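Local structure of putative isomerase (Streptomyces coelicolor A3, 2OQH) at residues 132-137 and 149-154; 165-170 and 192-197; 173-178 and 200-205; 180-185 and 212-217. The protein probably catalyses the dehydration of D-glucarate to 5-dehydro-4-deoxy-D-glucarate, as a TIM-barrel member of the enolase superfamily. All blocks are in the same frame, centred on the assembly; numbering follows the deposited sequence.

Contact 1. Residues 132-137 and 149-154; sequences ALITRA and KAMAEH
The imidazole of His154 meets Ile134 at its CD2 carbon: CG2 of Ile134 approaches the ring obliquely and stops 4.0 Å from CD2. The two side chains run alongside each other, pointing opposite ways. With CG anti to the backbone N (chi1 -178°), the His154 ring extends from the helix to the strand and presents CD2 to Ile134. The second flat group is the peptide joining Thr135 to Arg136, and the end of Met151, modelled as selenomethionine, lies over its plane. Here CE of Met151 is 3.2 Å from O of Thr135, while SE of Met151 is 3.4 Å from that same oxygen. Bends at chi2 and chi3 (-69° and -79°) fold the chain back so that its methyl also reaches CD1 of Ile134, 4.3 Å from CE. Leu169 of the next strand and Ile181 of helix 175-188 pack on Met151 as well. NH2 of Arg136 is held by salt bridges to Asp174 and Asp178. Strand 127-134 and helix 147-162 are the first two elements of a beta-alpha-beta unit of the barrel, and they meet here around Ile134 to Arg136. No hydrogen bond crosses between the segments, so the chemistry is that of shape: a flexible, polarisable selenoether end moulded against a carbonyl and an isoleucine, with directional bonding left to neighbouring elements.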
loop_
_atom_site.group_PDB
_atom_site.type_symbol
_atom_site.label_atom_id
_atom_site.label_comp_id
_atom_site.label_asym_id
_atom_site.label_seq_id
_atom_site.Cartn_x
_atom_site.Cartn_y
_atom_site.Cartn_z
ATOM N N ALA A 132 -5.473 -11.611 -1.180
ATOM C CA ALA A 132 -6.753 -11.703 -0.491
ATOM C C ALA A 132 -6.505 -11.714 1.012
ATOM O O ALA A 132 -5.741 -12.537 1.508
ATOM C CB ALA A 132 -7.475 -12.985 -0.905
ATOM N N LEU A 133 -7.144 -10.803 1.738
ATOM C CA LEU A 133 -6.971 -10.750 3.185
ATOM C C LEU A 133 -8.083 -11.478 3.916
ATOM O O LEU A 133 -9.264 -11.267 3.630
ATOM C CB LEU A 133 -6.949 -9.299 3.685
ATOM C CG LEU A 133 -6.989 -9.140 5.218
ATOM C CD1 LEU A 133 -5.669 -9.601 5.840
ATOM C CD2 LEU A 133 -7.254 -7.688 5.581
ATOM N N ILE A 134 -7.716 -12.338 4.858
ATOM C CA ILE A 134 -8.729 -13.025 5.645
ATOM C C ILE A 134 -8.501 -12.704 7.118
ATOM O O ILE A 134 -7.366 -12.722 7.602
ATOM C CB ILE A 134 -8.699 -14.561 5.450
ATOM C CG1 ILE A 134 -7.323 -15.118 5.802
ATOM C CG2 ILE A 134 -9.068 -14.912 4.024
ATOM C CD1 ILE A 134 -7.277 -16.647 5.764
ATOM N N THR A 135 -9.581 -12.389 7.824
ATOM C CA THR A 135 -9.489 -12.071 9.245
ATOM C C THR A 135 -10.465 -12.976 9.982
ATOM O O THR A 135 -11.344 -13.580 9.364
ATOM C CB THR A 135 -9.886 -10.608 9.535
ATOM O OG1 THR A 135 -11.313 -10.492 9.500
ATOM C CG2 THR A 135 -9.293 -9.670 8.496
ATOM N N ARG A 136 -10.313 -13.073 11.299
ATOM C CA ARG A 136 -11.208 -13.912 12.085
ATOM C C ARG A 136 -12.635 -13.388 11.964
ATOM O O ARG A 136 -13.602 -14.122 12.195
ATOM C CB ARG A 136 -10.777 -13.924 13.551
ATOM C CG ARG A 136 -9.420 -14.565 13.760
ATOM C CD ARG A 136 -9.103 -14.750 15.229
ATOM N NE ARG A 136 -7.834 -15.451 15.399
ATOM C CZ ARG A 136 -7.449 -16.041 16.523
ATOM N NH1 ARG A 136 -8.236 -16.018 17.590
ATOM N NH2 ARG A 136 -6.278 -16.657 16.580
ATOM N N ALA A 137 -12.762 -12.121 11.588
ATOM C CA ALA A 137 -14.074 -11.510 11.433
ATOM C C ALA A 137 -14.849 -12.164 10.302
ATOM O O ALA A 137 -16.011 -11.825 10.079
ATOM C CB ALA A 137 -13.933 -10.016 11.164
ATOM N N LYS A 149 -10.997 -24.604 10.814
ATOM C CA LYS A 149 -11.701 -25.195 9.671
ATOM C C LYS A 149 -12.550 -24.131 8.978
ATOM O O LYS A 149 -12.643 -24.086 7.745
ATOM C CB LYS A 149 -12.615 -26.327 10.152
ATOM C CG LYS A 149 -13.117 -27.275 9.057
ATOM C CD LYS A 149 -14.171 -28.228 9.636
ATOM C CE LYS A 149 -14.338 -29.484 8.799
ATOM N NZ LYS A 149 -13.093 -30.308 8.827
ATOM N N ALA A 150 -13.172 -23.280 9.782
ATOM C CA ALA A 150 -14.024 -22.219 9.268
ATOM C C ALA A 150 -13.238 -21.281 8.360
ATOM O O ALA A 150 -13.696 -20.931 7.271
ATOM C CB ALA A 150 -14.635 -21.436 10.430
HETATM N N MSE A 151 -12.055 -20.881 8.816
HETATM C CA MSE A 151 -11.199 -19.979 8.056
HETATM C C MSE A 151 -10.695 -20.647 6.782
HETATM O O MSE A 151 -10.655 -20.019 5.731
HETATM C CB MSE A 151 -10.011 -19.529 8.915
HETATM C CG MSE A 151 -10.384 -18.729 10.161
HETATM SE SE MSE A 151 -11.086 -16.953 9.767
HETATM C CE MSE A 151 -9.396 -16.055 9.428
ATOM N N ALA A 152 -10.319 -21.920 6.876
ATOM C CA ALA A 152 -9.821 -22.661 5.721
ATOM C C ALA A 152 -10.885 -22.732 4.625
ATOM O O ALA A 152 -10.584 -22.565 3.443
ATOM C CB ALA A 152 -9.403 -24.061 6.145
ATOM N N GLU A 153 -12.130 -22.991 5.022
ATOM C CA GLU A 153 -13.234 -23.053 4.067
ATOM C C GLU A 153 -13.407 -21.690 3.407
ATOM O O GLU A 153 -13.555 -21.594 2.191
ATOM C CB GLU A 153 -14.532 -23.441 4.775
ATOM C CG GLU A 153 -14.752 -24.937 4.889
ATOM C CD GLU A 153 -15.890 -25.277 5.830
ATOM O OE1 GLU A 153 -16.974 -24.659 5.718
ATOM O OE2 GLU A 153 -15.696 -26.165 6.685
ATOM N N HIS A 154 -13.389 -20.636 4.218
ATOM C CA HIS A 154 -13.536 -19.285 3.692
ATOM C C HIS A 154 -12.388 -18.955 2.749
ATOM O O HIS A 154 -12.589 -18.341 1.706
ATOM C CB HIS A 154 -13.553 -18.261 4.824
ATOM C CG HIS A 154 -13.744 -16.856 4.348
ATOM N ND1 HIS A 154 -14.906 -16.428 3.745
ATOM C CD2 HIS A 154 -12.911 -15.789 4.362
ATOM C CE1 HIS A 154 -14.782 -15.156 3.407
ATOM N NE2 HIS A 154 -13.581 -14.745 3.772
#

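Contact 2. Residues 165-170 and 192-197; sequences DAVKLK and VNLRVD
Strands 166-170 and 193-197 run parallel, pairing Ala166 with Asn193 through Lys170 with Asp197, their axes 4.5 Å apart at closest and 21° from exactly parallel. Five backbone hydrogen bonds stitch them: that from Val167 N to Asn193 O (2.8 Å) is nearly linear with the carbonyl, whereas Leu169 N comes to Arg195 O from above the carbonyl plane. On the face carrying Val167, Leu169, Leu194 and Val196, CG2 of Val167 touches CG2 of Val192 at 3.8 Å, the two side chains at about a right angle, and CD1 of Leu194 lies 4.1 Å from CB of Val167. Leu182 of helix 175-188 packs on Leu169 and Val196 from this side. The other face, with Ala166, carries the charged side chains. CB of Ala166 sits over one face of the Arg195 guanidinium, off-centre, nearest NH2 (3.7 Å); the arginine's NE is paired with Glu220, and its NH2 donates to Ala322 O. Further along, Lys168 is extended until a turn at chi4 (-70°) brings its NZ to 3.5 Å from OD2 of Asp197, a salt bridge, while OD1 of that aspartate accepts from Asn199 N. Glu223 on the next strand stands close to OD2. An apolar face toward the helices and a charged face toward the barrel axis, with a Lys-X-Lys pair beside clustered carboxylates, are consistent with the acid-base and metal-binding site that enolase-superfamily relatives carry at these strand ends.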
loop_
_atom_site.group_PDB
_atom_site.type_symbol
_atom_site.label_atom_id
_atom_site.label_comp_id
_atom_site.label_asym_id
_atom_site.label_seq_id
_atom_site.Cartn_x
_atom_site.Cartn_y
_atom_site.Cartn_z
ATOM N N ASP A 165 -3.594 -15.178 -6.112
ATOM C CA ASP A 165 -2.404 -16.029 -6.088
ATOM C C ASP A 165 -1.831 -16.088 -4.675
ATOM O O ASP A 165 -1.001 -16.946 -4.360
ATOM C CB ASP A 165 -1.311 -15.484 -7.003
ATOM C CG ASP A 165 -1.796 -15.198 -8.402
ATOM O OD1 ASP A 165 -2.620 -15.976 -8.935
ATOM O OD2 ASP A 165 -1.323 -14.195 -8.977
ATOM N N ALA A 166 -2.262 -15.162 -3.830
ATOM C CA ALA A 166 -1.758 -15.108 -2.467
ATOM C C ALA A 166 -2.848 -14.820 -1.456
ATOM O O ALA A 166 -3.837 -14.155 -1.765
ATOM C CB ALA A 166 -0.671 -14.048 -2.366
ATOM N N VAL A 167 -2.652 -15.329 -0.243
ATOM C CA VAL A 167 -3.595 -15.127 0.847
ATOM C C VAL A 167 -2.839 -14.624 2.069
ATOM O O VAL A 167 -1.737 -15.082 2.355
ATOM C CB VAL A 167 -4.318 -16.437 1.236
ATOM C CG1 VAL A 167 -5.179 -16.199 2.470
ATOM C CG2 VAL A 167 -5.178 -16.926 0.078
ATOM N N LYS A 168 -3.436 -13.691 2.792
ATOM C CA LYS A 168 -2.795 -13.146 3.974
ATOM C C LYS A 168 -3.739 -13.140 5.169
ATOM O O LYS A 168 -4.858 -12.635 5.090
ATOM C CB LYS A 168 -2.304 -11.730 3.667
ATOM C CG LYS A 168 -1.790 -10.940 4.850
ATOM C CD LYS A 168 -1.200 -9.630 4.341
ATOM C CE LYS A 168 -0.973 -8.634 5.443
ATOM N NZ LYS A 168 -2.257 -8.122 5.968
ATOM N N LEU A 169 -3.285 -13.719 6.275
ATOM C CA LEU A 169 -4.083 -13.773 7.495
ATOM C C LEU A 169 -3.714 -12.654 8.465
ATOM O O LEU A 169 -2.537 -12.426 8.748
ATOM C CB LEU A 169 -3.894 -15.116 8.205
ATOM C CG LEU A 169 -4.514 -15.220 9.606
ATOM C CD1 LEU A 169 -6.041 -15.184 9.513
ATOM C CD2 LEU A 169 -4.058 -16.504 10.266
ATOM N N LYS A 170 -4.723 -11.961 8.974
ATOM C CA LYS A 170 -4.488 -10.898 9.943
ATOM C C LYS A 170 -4.318 -11.591 11.290
ATOM O O LYS A 170 -5.280 -12.101 11.861
ATOM C CB LYS A 170 -5.682 -9.941 9.985
ATOM C CG LYS A 170 -5.525 -8.786 10.961
ATOM C CD LYS A 170 -6.723 -7.845 10.891
ATOM C CE LYS A 170 -6.521 -6.613 11.775
ATOM N NZ LYS A 170 -6.408 -6.966 13.225
ATOM N N VAL A 192 -0.998 -22.086 -2.593
ATOM C CA VAL A 192 -1.172 -20.646 -2.566
ATOM C C VAL A 192 -0.021 -20.014 -1.783
ATOM O O VAL A 192 0.543 -20.642 -0.885
ATOM C CB VAL A 192 -2.507 -20.268 -1.881
ATOM C CG1 VAL A 192 -2.387 -20.430 -0.372
ATOM C CG2 VAL A 192 -2.891 -18.851 -2.235
ATOM N N ASN A 193 0.347 -18.791 -2.144
ATOM C CA ASN A 193 1.383 -18.079 -1.405
ATOM C C ASN A 193 0.669 -17.627 -0.135
ATOM O O ASN A 193 -0.303 -16.881 -0.200
ATOM C CB ASN A 193 1.877 -16.864 -2.187
ATOM C CG ASN A 193 2.805 -17.238 -3.307
ATOM O OD1 ASN A 193 3.782 -17.946 -3.093
ATOM N ND2 ASN A 193 2.512 -16.761 -4.511
ATOM N N LEU A 194 1.149 -18.077 1.016
ATOM C CA LEU A 194 0.511 -17.747 2.283
ATOM C C LEU A 194 1.354 -16.829 3.173
ATOM O O LEU A 194 2.569 -17.008 3.286
ATOM C CB LEU A 194 0.192 -19.048 3.020
ATOM C CG LEU A 194 -0.649 -18.980 4.290
ATOM C CD1 LEU A 194 -1.980 -18.328 3.992
ATOM C CD2 LEU A 194 -0.858 -20.394 4.820
ATOM N N ARG A 195 0.690 -15.865 3.811
ATOM C CA ARG A 195 1.350 -14.889 4.682
ATOM C C ARG A 195 0.541 -14.655 5.959
ATOM O O ARG A 195 -0.636 -14.984 6.019
ATOM C CB ARG A 195 1.472 -13.545 3.956
ATOM C CG ARG A 195 1.980 -13.621 2.530
ATOM C CD ARG A 195 1.670 -12.330 1.780
ATOM N NE ARG A 195 2.053 -12.402 0.371
ATOM C CZ ARG A 195 1.745 -11.480 -0.537
ATOM N NH1 ARG A 195 1.044 -10.403 -0.191
ATOM N NH2 ARG A 195 2.134 -11.639 -1.795
ATOM N N VAL A 196 1.180 -14.087 6.978
ATOM C CA VAL A 196 0.489 -13.761 8.223
ATOM C C VAL A 196 1.016 -12.421 8.740
ATOM O O VAL A 196 2.223 -12.175 8.764
ATOM C CB VAL A 196 0.659 -14.859 9.297
ATOM C CG1 VAL A 196 2.117 -15.141 9.535
ATOM C CG2 VAL A 196 -0.020 -14.431 10.581
ATOM N N ASP A 197 0.097 -11.549 9.137
ATOM C CA ASP A 197 0.459 -10.224 9.616
ATOM C C ASP A 197 -0.149 -9.942 10.982
ATOM O O ASP A 197 -1.303 -9.544 11.078
ATOM C CB ASP A 197 -0.029 -9.172 8.614
ATOM C CG ASP A 197 0.481 -7.782 8.920
ATOM O OD1 ASP A 197 1.023 -7.554 10.022
ATOM O OD2 ASP A 197 0.329 -6.900 8.044
#

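Contact 3. Residues 173-178 and 200-205; sequences TDCAGD and AAWSVP
Trp202 packs on Cys175 and hydrogen-bonds Asp178 in the first turn of helix 175-188, a Cys sulfur-aromatic contact combined with a hydrogen bond, at the C-terminal ends of the strands of the beta/alpha barrel. Trp202 belongs to the loop that follows strand 193-197; its CG is anti to its carbonyl carbon (chi1 -57°), which swings the indole over to that helix. SG of Cys175 sits over one face of the ring, 3.8 Å from the centroid of the five-membered ring and 15° off its normal. At the edge, NE1 of Trp202 donates to OD2 of Asp178 at 3.2 Å, somewhat bent; its N-H is shared with Thr172 O, the stronger partner, and OD2 of Asp178 in turn accepts from Thr172 N. Asp174 is the N-cap of this helix, its OD1 taking a weak bond from Gly177 N. An alanine in place of Trp202 would remove the indole, is likely to open a gap beneath Cys175, and would probably cost both Asp178 and Thr172 O a donor. Outside the ring, CG2 of Thr173 rests 4.0 Å from CB of Ala201. The carboxylate of Asp178 and the indole are nearly coplanar, 24° apart, with OD2 in the ring plane.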
loop_
_atom_site.group_PDB
_atom_site.type_symbol
_atom_site.label_atom_id
_atom_site.label_comp_id
_atom_site.label_asym_id
_atom_site.label_seq_id
_atom_site.Cartn_x
_atom_site.Cartn_y
_atom_site.Cartn_z
ATOM N N THR A 173 -3.280 -11.360 18.946
ATOM C CA THR A 173 -2.445 -11.601 20.118
ATOM C C THR A 173 -2.515 -13.075 20.514
ATOM O O THR A 173 -1.810 -13.517 21.416
ATOM C CB THR A 173 -2.904 -10.753 21.317
ATOM O OG1 THR A 173 -4.291 -11.010 21.579
ATOM C CG2 THR A 173 -2.699 -9.279 21.032
ATOM N N ASP A 174 -3.373 -13.825 19.832
ATOM C CA ASP A 174 -3.544 -15.257 20.084
ATOM C C ASP A 174 -2.657 -16.031 19.106
ATOM O O ASP A 174 -3.134 -16.557 18.097
ATOM C CB ASP A 174 -5.029 -15.637 19.911
ATOM C CG ASP A 174 -5.269 -17.146 19.885
ATOM O OD1 ASP A 174 -4.532 -17.889 20.569
ATOM O OD2 ASP A 174 -6.213 -17.588 19.179
ATOM N N CYS A 175 -1.360 -16.083 19.413
ATOM C CA CYS A 175 -0.372 -16.771 18.578
ATOM C C CYS A 175 -0.786 -18.182 18.236
ATOM O O CYS A 175 -0.806 -18.564 17.073
ATOM C CB CYS A 175 0.976 -16.868 19.289
ATOM S SG CYS A 175 1.478 -15.385 20.062
ATOM N N ALA A 176 -1.085 -18.962 19.267
ATOM C CA ALA A 176 -1.485 -20.353 19.078
ATOM C C ALA A 176 -2.648 -20.465 18.107
ATOM O O ALA A 176 -2.668 -21.346 17.259
ATOM C CB ALA A 176 -1.857 -20.991 20.424
ATOM N N GLY A 177 -3.607 -19.558 18.224
ATOM C CA GLY A 177 -4.764 -19.591 17.345
ATOM C C GLY A 177 -4.421 -19.250 15.911
ATOM O O GLY A 177 -4.949 -19.857 14.973
ATOM N N ASP A 178 -3.541 -18.270 15.729
ATOM C CA ASP A 178 -3.140 -17.878 14.385
ATOM C C ASP A 178 -2.465 -19.069 13.719
ATOM O O ASP A 178 -2.776 -19.421 12.577
ATOM C CB ASP A 178 -2.167 -16.696 14.424
ATOM C CG ASP A 178 -2.784 -15.443 15.017
ATOM O OD1 ASP A 178 -4.028 -15.307 14.988
ATOM O OD2 ASP A 178 -2.020 -14.580 15.504
ATOM N N ALA A 200 2.609 -6.544 14.564
ATOM C CA ALA A 200 3.465 -6.362 15.723
ATOM C C ALA A 200 2.767 -6.625 17.046
ATOM O O ALA A 200 3.109 -6.017 18.056
ATOM C CB ALA A 200 4.046 -4.951 15.711
ATOM N N ALA A 201 1.801 -7.541 17.045
ATOM C CA ALA A 201 1.074 -7.858 18.269
ATOM C C ALA A 201 1.725 -8.961 19.108
ATOM O O ALA A 201 1.382 -9.126 20.275
ATOM C CB ALA A 201 -0.372 -8.241 17.942
ATOM N N TRP A 202 2.656 -9.716 18.532
ATOM C CA TRP A 202 3.312 -10.779 19.295
ATOM C C TRP A 202 4.600 -10.300 19.951
ATOM O O TRP A 202 5.298 -9.434 19.418
ATOM C CB TRP A 202 3.692 -11.966 18.411
ATOM C CG TRP A 202 2.592 -12.614 17.635
ATOM C CD1 TRP A 202 1.251 -12.522 17.859
ATOM C CD2 TRP A 202 2.758 -13.527 16.547
ATOM N NE1 TRP A 202 0.568 -13.326 16.976
ATOM C CE2 TRP A 202 1.472 -13.957 16.161
ATOM C CE3 TRP A 202 3.876 -14.027 15.861
ATOM C CZ2 TRP A 202 1.270 -14.868 15.119
ATOM C CZ3 TRP A 202 3.674 -14.939 14.817
ATOM C CH2 TRP A 202 2.382 -15.347 14.460
ATOM N N SER A 203 4.922 -10.888 21.099
ATOM C CA SER A 203 6.153 -10.557 21.806
ATOM C C SER A 203 7.257 -11.277 21.039
ATOM O O SER A 203 6.973 -12.155 20.227
ATOM C CB SER A 203 6.110 -11.087 23.236
ATOM O OG SER A 203 6.132 -12.504 23.253
ATOM N N VAL A 204 8.511 -10.922 21.288
ATOM C CA VAL A 204 9.591 -11.590 20.579
ATOM C C VAL A 204 9.642 -13.089 20.889
ATOM O O VAL A 204 9.769 -13.906 19.973
ATOM C CB VAL A 204 10.954 -10.946 20.885
ATOM C CG1 VAL A 204 12.043 -11.674 20.121
ATOM C CG2 VAL A 204 10.931 -9.472 20.478
ATOM N N PRO A 205 9.546 -13.470 22.180
ATOM C CA PRO A 205 9.583 -14.891 22.549
ATOM C C PRO A 205 8.444 -15.681 21.901
ATOM O O PRO A 205 8.639 -16.817 21.476
ATOM C CB PRO A 205 9.465 -14.862 24.077
ATOM C CG PRO A 205 10.140 -13.576 24.439
ATOM C CD PRO A 205 9.577 -12.625 23.391
#

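Contact 4. Residues 180-185 and 212-217; sequences AILRAV and IALEEL
Ala213 makes the first touch, its CB lying 3.8 Å from NH2 of Arg183, an oblique approach to the guanidinium from the neighbouring helix. Leu214 comes next and goes deeper: its CD2 meets CD1 of Leu182 at 3.5 Å, tighter than usual for two carbons, and the side chains cross at about a right angle. Leu182 is also packed from beneath by Leu194 and Val196 of strand 193-197, so this leucine pair forms part of the layer between helices and sheet. Two residues on, Glu216 reaches back toward Arg183. Its CG is wedged between backbone N and carbonyl carbon (chi1 61°) and the chain beyond is extended, which carries OE1 to a long salt bridge with NE of Arg183, 3.9 Å away. Guanidinium and carboxylate planes stand 68° apart, far from a flat paired approach, and NE of Arg183 is buried here with no hydrogen-bond partner in the model. Leu217 closes the segment, its N bonded to Leu214 O and its own O accepting from NE of Arg186. The side chain points at helix 175-188: CD1 of Leu217 is 3.8 Å from CB of Leu182 and lies as near to the backbone N of Arg183, while the arginine side chain crosses it at about a right angle, CG 4.1 Å from CD1 of Leu217. Cutting Leu217 back to an alanine is likely to leave a gap against Leu182 and take the apolar support from the aliphatic part of Arg183. Two consecutive outer helices packed side by side through leucines, with Arg183 and Glu216 at the outer, more exposed side, belong to the helical shell of a TIM barrel.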
loop_
_atom_site.group_PDB
_atom_site.type_symbol
_atom_site.label_atom_id
_atom_site.label_comp_id
_atom_site.label_asym_id
_atom_site.label_seq_id
_atom_site.Cartn_x
_atom_site.Cartn_y
_atom_site.Cartn_z
ATOM N N ALA A 180 -2.807 -22.201 14.376
ATOM C CA ALA A 180 -3.808 -23.235 14.110
ATOM C C ALA A 180 -4.524 -22.931 12.798
ATOM O O ALA A 180 -4.756 -23.823 11.987
ATOM C CB ALA A 180 -4.815 -23.298 15.257
ATOM N N ILE A 181 -4.868 -21.666 12.601
ATOM C CA ILE A 181 -5.550 -21.230 11.388
ATOM C C ILE A 181 -4.686 -21.445 10.155
ATOM O O ILE A 181 -5.138 -22.015 9.158
ATOM C CB ILE A 181 -5.921 -19.736 11.471
ATOM C CG1 ILE A 181 -7.003 -19.536 12.527
ATOM C CG2 ILE A 181 -6.385 -19.225 10.114
ATOM C CD1 ILE A 181 -7.327 -18.097 12.785
ATOM N N LEU A 182 -3.440 -20.983 10.221
ATOM C CA LEU A 182 -2.527 -21.121 9.094
ATOM C C LEU A 182 -2.322 -22.577 8.677
ATOM O O LEU A 182 -2.232 -22.877 7.487
ATOM C CB LEU A 182 -1.187 -20.455 9.426
ATOM C CG LEU A 182 -1.285 -18.938 9.622
ATOM C CD1 LEU A 182 0.004 -18.397 10.223
ATOM C CD2 LEU A 182 -1.592 -18.271 8.282
ATOM N N ARG A 183 -2.255 -23.481 9.649
ATOM C CA ARG A 183 -2.070 -24.899 9.346
ATOM C C ARG A 183 -3.256 -25.406 8.534
ATOM O O ARG A 183 -3.084 -26.118 7.547
ATOM C CB ARG A 183 -1.945 -25.718 10.636
ATOM C CG ARG A 183 -0.604 -25.584 11.322
ATOM C CD ARG A 183 -0.625 -26.181 12.715
ATOM N NE ARG A 183 0.707 -26.172 13.313
ATOM C CZ ARG A 183 0.949 -26.355 14.606
ATOM N NH1 ARG A 183 -0.057 -26.564 15.452
ATOM N NH2 ARG A 183 2.200 -26.322 15.056
ATOM N N ALA A 184 -4.457 -25.024 8.961
ATOM C CA ALA A 184 -5.690 -25.426 8.290
ATOM C C ALA A 184 -5.739 -24.846 6.881
ATOM O O ALA A 184 -6.030 -25.554 5.916
ATOM C CB ALA A 184 -6.891 -24.953 9.089
ATOM N N VAL A 185 -5.449 -23.555 6.762
ATOM C CA VAL A 185 -5.468 -22.919 5.460
ATOM C C VAL A 185 -4.472 -23.574 4.512
ATOM O O VAL A 185 -4.809 -23.872 3.369
ATOM C CB VAL A 185 -5.165 -21.408 5.565
ATOM C CG1 VAL A 185 -5.074 -20.787 4.173
ATOM C CG2 VAL A 185 -6.259 -20.732 6.357
ATOM N N ILE A 212 8.780 -20.792 14.591
ATOM C CA ILE A 212 9.338 -22.127 14.470
ATOM C C ILE A 212 8.233 -23.109 14.057
ATOM O O ILE A 212 8.436 -23.952 13.183
ATOM C CB ILE A 212 9.968 -22.569 15.797
ATOM C CG1 ILE A 212 11.205 -21.713 16.086
ATOM C CG2 ILE A 212 10.335 -24.043 15.742
ATOM C CD1 ILE A 212 11.855 -22.007 17.417
ATOM N N ALA A 213 7.063 -22.982 14.674
ATOM C CA ALA A 213 5.939 -23.856 14.363
ATOM C C ALA A 213 5.401 -23.641 12.947
ATOM O O ALA A 213 4.832 -24.554 12.352
ATOM C CB ALA A 213 4.825 -23.640 15.374
ATOM N N LEU A 214 5.592 -22.440 12.404
ATOM C CA LEU A 214 5.102 -22.118 11.066
ATOM C C LEU A 214 6.054 -22.480 9.927
ATOM O O LEU A 214 5.653 -22.489 8.759
ATOM C CB LEU A 214 4.767 -20.629 10.986
ATOM C CG LEU A 214 3.630 -20.140 11.889
ATOM C CD1 LEU A 214 3.582 -18.616 11.859
ATOM C CD2 LEU A 214 2.305 -20.738 11.429
ATOM N N GLU A 215 7.307 -22.773 10.257
ATOM C CA GLU A 215 8.294 -23.119 9.238
ATOM C C GLU A 215 7.850 -24.267 8.335
ATOM O O GLU A 215 8.193 -24.299 7.161
ATOM C CB GLU A 215 9.632 -23.493 9.886
ATOM C CG GLU A 215 10.210 -22.428 10.799
ATOM C CD GLU A 215 11.601 -22.771 11.301
ATOM O OE1 GLU A 215 11.868 -23.956 11.589
ATOM O OE2 GLU A 215 12.425 -21.847 11.423
ATOM N N GLU A 216 7.096 -25.217 8.877
ATOM C CA GLU A 216 6.652 -26.355 8.071
ATOM C C GLU A 216 5.563 -26.010 7.047
ATOM O O GLU A 216 5.199 -26.848 6.220
ATOM C CB GLU A 216 6.166 -27.490 8.979
ATOM C CG GLU A 216 4.981 -27.118 9.849
ATOM C CD GLU A 216 4.484 -28.282 10.693
ATOM O OE1 GLU A 216 3.461 -28.107 11.389
ATOM O OE2 GLU A 216 5.113 -29.368 10.664
ATOM N N LEU A 217 5.063 -24.777 7.086
ATOM C CA LEU A 217 4.017 -24.335 6.161
ATOM C C LEU A 217 4.574 -23.560 4.955
ATOM O O LEU A 217 3.830 -23.188 4.044
ATOM C CB LEU A 217 3.000 -23.465 6.915
ATOM C CG LEU A 217 2.420 -24.085 8.196
ATOM C CD1 LEU A 217 1.454 -23.118 8.851
ATOM C CD2 LEU A 217 1.716 -25.392 7.867
#

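How the contacts relate
From the N terminus, contact 1 comes first and closes a short loop, 132 to 154, joining strand 127-134 to helix 147-162; it is finished before the others begin. Backbone bonds from strand 127-134 to strand 166-170 then pass the sheet on to contact 2. The remaining three interlock: contact 2 runs from 165 to 197, contact 3 from 173 to 205 and contact 4 from 180 to 217, each crossing the other two because their segments alternate. Contacts 3 and 4 both join helix 175-188 to the 200-217 region, one at the start of that helix and one further along it. Together they tie successive strands and outer helices of the barrel.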